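Local coordinates for protein indole-3-pyruvate decarboxylase (Azospirillum brasilense, PDB 2NXW) that decarboxylates indole-3-pyruvate to indole-3-acetaldehyde, a step in auxin biosynthesis, using thiamine diphosphate and a metal ion, at residues A[422-434]-A[445-459]. Numbering follows the deposited sequence.
Sequences AGMGFGVPAGIGA and TVVGDGAFQMTGWEL. With MG (magnesium ion), chain C; TPP (thiamine diphosphate), chain E.
M424 reaches from its loop to A451 and M454 of helix 449-455. CB rests against the sulfur of M454, 3.6 Å from SD; CG lies by the aminopyrimidine of thiamine diphosphate, 3.7 Å from C4'; SD meets the thiazolium at C4 and its methyl CM4. There the chain bends (chi3 67°), which turns CE back onto the backbone, 3.3 Å from A451 N. The methionine thus fills the angle between the two rings of the cofactor, which is held in the V conformation usual for thiamine enzymes, while its own N bonds to N3'. A451 follows directly on the GDG at 448-450, the start of this family's diphosphate- and metal-binding motif: D449 OD1 ligates magnesium, and G450 N and A451 N donate to the diphosphate. Further along, T455 OG1 donates to G425 O at 2.7 Å, 21° out of the carbonyl plane; chi1 of 64° sets the hydroxyl between its own N and carbonyl carbon, facing the loop. T455 OG1 in turn accepts from a water, to which V428 N donates. With an alanine in place of T455, G425 O would probably lose this donor and the water beside V428 N one of its partners. V428 wedges in behind, CG1 3.7 Å from L459 CG and CG2 packed against V447 CG1 and, obliquely, the F452 ring, as the axes of helix 427-434 and strand 445-448 run nearly antiparallel, 7.9 Å apart at closest.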
loop_
_atom_site.group_PDB
_atom_site.type_symbol
_atom_site.label_atom_id
_atom_site.label_comp_id
_atom_site.label_asym_id
_atom_site.label_seq_id
_atom_site.Cartn_x
_atom_site.Cartn_y
_atom_site.Cartn_z
ATOM N N ALA A 422 8.084 -7.788 -22.424
ATOM C CA ALA A 422 9.152 -8.794 -22.400
ATOM C C ALA A 422 8.808 -10.115 -21.734
ATOM O O ALA A 422 9.693 -10.804 -21.224
ATOM C CB ALA A 422 10.406 -8.201 -21.756
ATOM N N GLY A 423 7.535 -10.486 -21.753
ATOM C CA GLY A 423 7.138 -11.749 -21.156
ATOM C C GLY A 423 7.214 -12.877 -22.173
ATOM O O GLY A 423 6.794 -12.729 -23.318
ATOM N N MET A 424 7.756 -14.008 -21.752
ATOM C CA MET A 424 7.875 -15.172 -22.626
ATOM C C MET A 424 6.588 -15.967 -22.750
ATOM O O MET A 424 5.754 -15.984 -21.836
ATOM C CB MET A 424 8.949 -16.128 -22.102
ATOM C CG MET A 424 10.355 -15.622 -22.224
ATOM S SD MET A 424 11.452 -16.632 -21.247
ATOM C CE MET A 424 11.384 -18.230 -22.132
ATOM N N GLY A 425 6.466 -16.663 -23.884
ATOM C CA GLY A 425 5.321 -17.520 -24.136
ATOM C C GLY A 425 4.354 -16.943 -25.141
ATOM O O GLY A 425 3.499 -17.645 -25.665
ATOM N N PHE A 426 4.523 -15.667 -25.442
ATOM C CA PHE A 426 3.642 -14.965 -26.370
ATOM C C PHE A 426 3.694 -15.459 -27.821
ATOM O O PHE A 426 2.673 -15.511 -28.508
ATOM C CB PHE A 426 4.037 -13.477 -26.346
ATOM C CG PHE A 426 3.265 -12.600 -27.293
ATOM C CD1 PHE A 426 2.085 -11.998 -26.884
ATOM C CD2 PHE A 426 3.750 -12.318 -28.567
ATOM C CE1 PHE A 426 1.396 -11.119 -27.727
ATOM C CE2 PHE A 426 3.069 -11.438 -29.419
ATOM C CZ PHE A 426 1.898 -10.836 -29.005
ATOM N N GLY A 427 4.890 -15.831 -28.263
ATOM C CA GLY A 427 5.120 -16.165 -29.660
ATOM C C GLY A 427 4.227 -17.099 -30.439
ATOM O O GLY A 427 3.547 -16.680 -31.390
ATOM N N VAL A 428 4.255 -18.366 -30.072
ATOM C CA VAL A 428 3.455 -19.350 -30.782
ATOM C C VAL A 428 1.958 -19.043 -30.663
ATOM O O VAL A 428 1.258 -19.023 -31.671
ATOM C CB VAL A 428 3.825 -20.777 -30.308
ATOM C CG1 VAL A 428 2.805 -21.794 -30.799
ATOM C CG2 VAL A 428 5.220 -21.146 -30.864
ATOM N N PRO A 429 1.445 -18.790 -29.446
ATOM C CA PRO A 429 0.015 -18.479 -29.316
ATOM C C PRO A 429 -0.378 -17.227 -30.091
ATOM O O PRO A 429 -1.493 -17.148 -30.608
ATOM C CB PRO A 429 -0.176 -18.283 -27.822
ATOM C CG PRO A 429 0.863 -19.199 -27.221
ATOM C CD PRO A 429 2.058 -19.061 -28.129
ATOM N N ALA A 430 0.512 -16.240 -30.169
ATOM C CA ALA A 430 0.187 -15.020 -30.908
ATOM C C ALA A 430 0.119 -15.344 -32.401
ATOM O O ALA A 430 -0.759 -14.844 -33.105
ATOM C CB ALA A 430 1.230 -13.938 -30.642
ATOM N N GLY A 431 1.039 -16.171 -32.888
ATOM C CA GLY A 431 1.001 -16.537 -34.294
ATOM C C GLY A 431 -0.302 -17.259 -34.590
ATOM O O GLY A 431 -0.910 -17.058 -35.643
ATOM N N ILE A 432 -0.731 -18.101 -33.659
ATOM C CA ILE A 432 -1.975 -18.851 -33.823
ATOM C C ILE A 432 -3.180 -17.903 -33.815
ATOM O O ILE A 432 -4.056 -17.988 -34.687
ATOM C CB ILE A 432 -2.103 -19.923 -32.709
ATOM C CG1 ILE A 432 -1.139 -21.079 -33.000
ATOM C CG2 ILE A 432 -3.550 -20.399 -32.583
ATOM C CD1 ILE A 432 -0.937 -22.025 -31.828
ATOM N N GLY A 433 -3.227 -16.988 -32.851
ATOM C CA GLY A 433 -4.347 -16.061 -32.783
ATOM C C GLY A 433 -4.431 -15.187 -34.018
ATOM O O GLY A 433 -5.514 -14.973 -34.589
ATOM N N ALA A 434 -3.284 -14.670 -34.447
ATOM C CA ALA A 434 -3.260 -13.819 -35.623
ATOM C C ALA A 434 -3.706 -14.603 -36.846
ATOM O O ALA A 434 -4.532 -14.119 -37.623
ATOM C CB ALA A 434 -1.855 -13.249 -35.846
ATOM N N THR A 445 6.273 -17.473 -37.227
ATOM C CA THR A 445 6.566 -17.300 -35.812
ATOM C C THR A 445 8.027 -17.623 -35.529
ATOM O O THR A 445 8.545 -18.611 -36.037
ATOM C CB THR A 445 5.709 -18.250 -34.970
ATOM O OG1 THR A 445 4.327 -17.950 -35.192
ATOM C CG2 THR A 445 6.023 -18.104 -33.487
ATOM N N VAL A 446 8.688 -16.768 -34.750
ATOM C CA VAL A 446 10.065 -17.040 -34.325
ATOM C C VAL A 446 10.008 -17.164 -32.793
ATOM O O VAL A 446 9.370 -16.362 -32.107
ATOM C CB VAL A 446 11.076 -15.950 -34.777
ATOM C CG1 VAL A 446 11.194 -15.965 -36.307
ATOM C CG2 VAL A 446 10.656 -14.585 -34.282
ATOM N N VAL A 447 10.675 -18.184 -32.265
ATOM C CA VAL A 447 10.596 -18.480 -30.839
ATOM C C VAL A 447 11.819 -19.287 -30.405
ATOM O O VAL A 447 12.330 -20.110 -31.165
ATOM C CB VAL A 447 9.280 -19.300 -30.581
ATOM C CG1 VAL A 447 9.274 -20.571 -31.448
ATOM C CG2 VAL A 447 9.126 -19.659 -29.107
ATOM N N GLY A 448 12.276 -19.047 -29.182
ATOM C CA GLY A 448 13.427 -19.774 -28.664
ATOM C C GLY A 448 13.036 -21.087 -28.000
ATOM O O GLY A 448 11.854 -21.379 -27.813
ATOM N N ASP A 449 14.023 -21.899 -27.632
ATOM C CA ASP A 449 13.733 -23.172 -26.999
ATOM C C ASP A 449 13.090 -23.033 -25.617
ATOM O O ASP A 449 12.178 -23.784 -25.266
ATOM C CB ASP A 449 15.002 -24.066 -26.942
ATOM C CG ASP A 449 16.212 -23.387 -26.291
ATOM O OD1 ASP A 449 16.583 -22.252 -26.675
ATOM O OD2 ASP A 449 16.806 -24.045 -25.414
ATOM N N GLY A 450 13.556 -22.065 -24.838
ATOM C CA GLY A 450 12.973 -21.860 -23.523
ATOM C C GLY A 450 11.509 -21.475 -23.632
ATOM O O GLY A 450 10.651 -22.018 -22.917
ATOM N N ALA A 451 11.210 -20.548 -24.537
ATOM C CA ALA A 451 9.822 -20.116 -24.716
ATOM C C ALA A 451 8.945 -21.211 -25.317
ATOM O O ALA A 451 7.771 -21.333 -24.957
ATOM C CB ALA A 451 9.762 -18.881 -25.582
ATOM N N PHE A 452 9.497 -22.004 -26.230
ATOM C CA PHE A 452 8.698 -23.063 -26.818
ATOM C C PHE A 452 8.287 -24.076 -25.746
ATOM O O PHE A 452 7.189 -24.614 -25.786
ATOM C CB PHE A 452 9.470 -23.763 -27.936
ATOM C CG PHE A 452 8.606 -24.626 -28.807
ATOM C CD1 PHE A 452 8.081 -24.129 -29.996
ATOM C CD2 PHE A 452 8.282 -25.919 -28.416
ATOM C CE1 PHE A 452 7.236 -24.926 -30.787
ATOM C CE2 PHE A 452 7.437 -26.714 -29.195
ATOM C CZ PHE A 452 6.916 -26.207 -30.385
ATOM N N GLN A 453 9.177 -24.353 -24.793
ATOM C CA GLN A 453 8.855 -25.289 -23.722
ATOM C C GLN A 453 7.649 -24.809 -22.913
ATOM O O GLN A 453 6.974 -25.597 -22.266
ATOM C CB GLN A 453 10.049 -25.448 -22.775
ATOM C CG GLN A 453 11.239 -26.164 -23.368
ATOM C CD GLN A 453 12.410 -26.126 -22.431
ATOM O OE1 GLN A 453 12.238 -26.047 -21.213
ATOM N NE2 GLN A 453 13.613 -26.203 -22.986
ATOM N N MET A 454 7.402 -23.505 -22.949
ATOM C CA MET A 454 6.276 -22.928 -22.224
ATOM C C MET A 454 4.943 -23.045 -22.956
ATOM O O MET A 454 3.977 -23.576 -22.406
ATOM C CB MET A 454 6.525 -21.438 -21.939
ATOM C CG MET A 454 7.732 -21.148 -21.051
ATOM S SD MET A 454 7.888 -19.355 -20.815
ATOM C CE MET A 454 9.122 -19.296 -19.490
ATOM N N THR A 455 4.915 -22.578 -24.204
ATOM C CA THR A 455 3.660 -22.528 -24.949
ATOM C C THR A 455 3.710 -22.989 -26.398
ATOM O O THR A 455 2.715 -22.849 -27.107
ATOM C CB THR A 455 3.128 -21.085 -24.964
ATOM O OG1 THR A 455 4.066 -20.265 -25.669
ATOM C CG2 THR A 455 2.929 -20.558 -23.536
ATOM N N GLY A 456 4.832 -23.535 -26.855
ATOM C CA GLY A 456 4.908 -23.978 -28.242
ATOM C C GLY A 456 3.958 -25.129 -28.553
ATOM O O GLY A 456 3.548 -25.320 -29.706
ATOM N N TRP A 457 3.603 -25.884 -27.519
ATOM C CA TRP A 457 2.718 -27.043 -27.626
ATOM C C TRP A 457 1.330 -26.685 -28.148
ATOM O O TRP A 457 0.572 -27.567 -28.583
ATOM C CB TRP A 457 2.614 -27.711 -26.245
ATOM C CG TRP A 457 3.959 -27.774 -25.573
ATOM C CD1 TRP A 457 4.372 -27.046 -24.491
ATOM C CD2 TRP A 457 5.098 -28.529 -26.008
ATOM N NE1 TRP A 457 5.695 -27.301 -24.228
ATOM C CE2 TRP A 457 6.166 -28.204 -25.144
ATOM C CE3 TRP A 457 5.318 -29.438 -27.053
ATOM C CZ2 TRP A 457 7.446 -28.760 -25.288
ATOM C CZ3 TRP A 457 6.588 -29.987 -27.205
ATOM C CH2 TRP A 457 7.639 -29.644 -26.322
ATOM N N GLU A 458 0.992 -25.405 -28.099
ATOM C CA GLU A 458 -0.307 -24.978 -28.592
ATOM C C GLU A 458 -0.461 -25.277 -30.084
ATOM O O GLU A 458 -1.576 -25.292 -30.602
ATOM C CB GLU A 458 -0.517 -23.496 -28.308
ATOM C CG GLU A 458 -0.633 -23.168 -26.825
ATOM C CD GLU A 458 -1.914 -23.678 -26.183
ATOM O OE1 GLU A 458 -2.883 -23.990 -26.906
ATOM O OE2 GLU A 458 -1.953 -23.744 -24.936
ATOM N N LEU A 459 0.651 -25.559 -30.760
ATOM C CA LEU A 459 0.601 -25.887 -32.181
ATOM C C LEU A 459 -0.240 -27.141 -32.422
ATOM O O LEU A 459 -0.700 -27.370 -33.546
ATOM C CB LEU A 459 2.017 -26.083 -32.730
ATOM C CG LEU A 459 2.839 -24.804 -32.916
ATOM C CD1 LEU A 459 4.285 -25.205 -33.207
ATOM C CD2 LEU A 459 2.274 -23.958 -34.073
HETATM MG MG MG C . 17.358 -20.450 -26.068
HETATM N "N1'" TPP E . 9.552 -15.943 -17.480
HETATM C "C2'" TPP E . 8.716 -15.286 -18.299
HETATM C CM2 TPP E . 7.256 -15.705 -18.370
HETATM N "N3'" TPP E . 9.149 -14.265 -19.044
HETATM C "C4'" TPP E . 10.446 -13.845 -19.013
HETATM N "N4'" TPP E . 10.814 -12.756 -19.744
HETATM C "C5'" TPP E . 11.390 -14.555 -18.204
HETATM C "C6'" TPP E . 10.885 -15.609 -17.414
HETATM C "C7'" TPP E . 12.890 -14.185 -18.139
HETATM N N3 TPP E . 13.650 -14.428 -19.449
HETATM C C2 TPP E . 13.879 -13.386 -20.253
HETATM S S1 TPP E . 14.791 -14.065 -21.588
HETATM C C5 TPP E . 14.847 -15.725 -21.005
HETATM C C4 TPP E . 14.158 -15.663 -19.796
HETATM C CM4 TPP E . 13.969 -16.931 -18.918
HETATM C C6 TPP E . 15.495 -16.854 -21.701
HETATM C C7 TPP E . 14.729 -17.164 -23.001
HETATM O O7 TPP E . 15.276 -18.372 -23.466
HETATM P PA TPP E . 14.846 -18.694 -24.956
HETATM O O1A TPP E . 13.333 -18.736 -25.150
HETATM O O2A TPP E . 15.481 -20.052 -25.246
HETATM O O3A TPP E . 15.438 -17.632 -25.985
HETATM P PB TPP E . 17.039 -17.214 -25.954
HETATM O O1B TPP E . 17.906 -18.465 -25.801
HETATM O O2B TPP E . 17.257 -16.502 -27.321
HETATM O O3B TPP E . 17.302 -16.218 -24.835
HETATM O O HOH W 1 5.830 -19.403 -27.838
HETATM O O HOH W 2 2.418 -19.937 -34.186
HETATM O O HOH W 3 16.839 -19.860 -28.049
#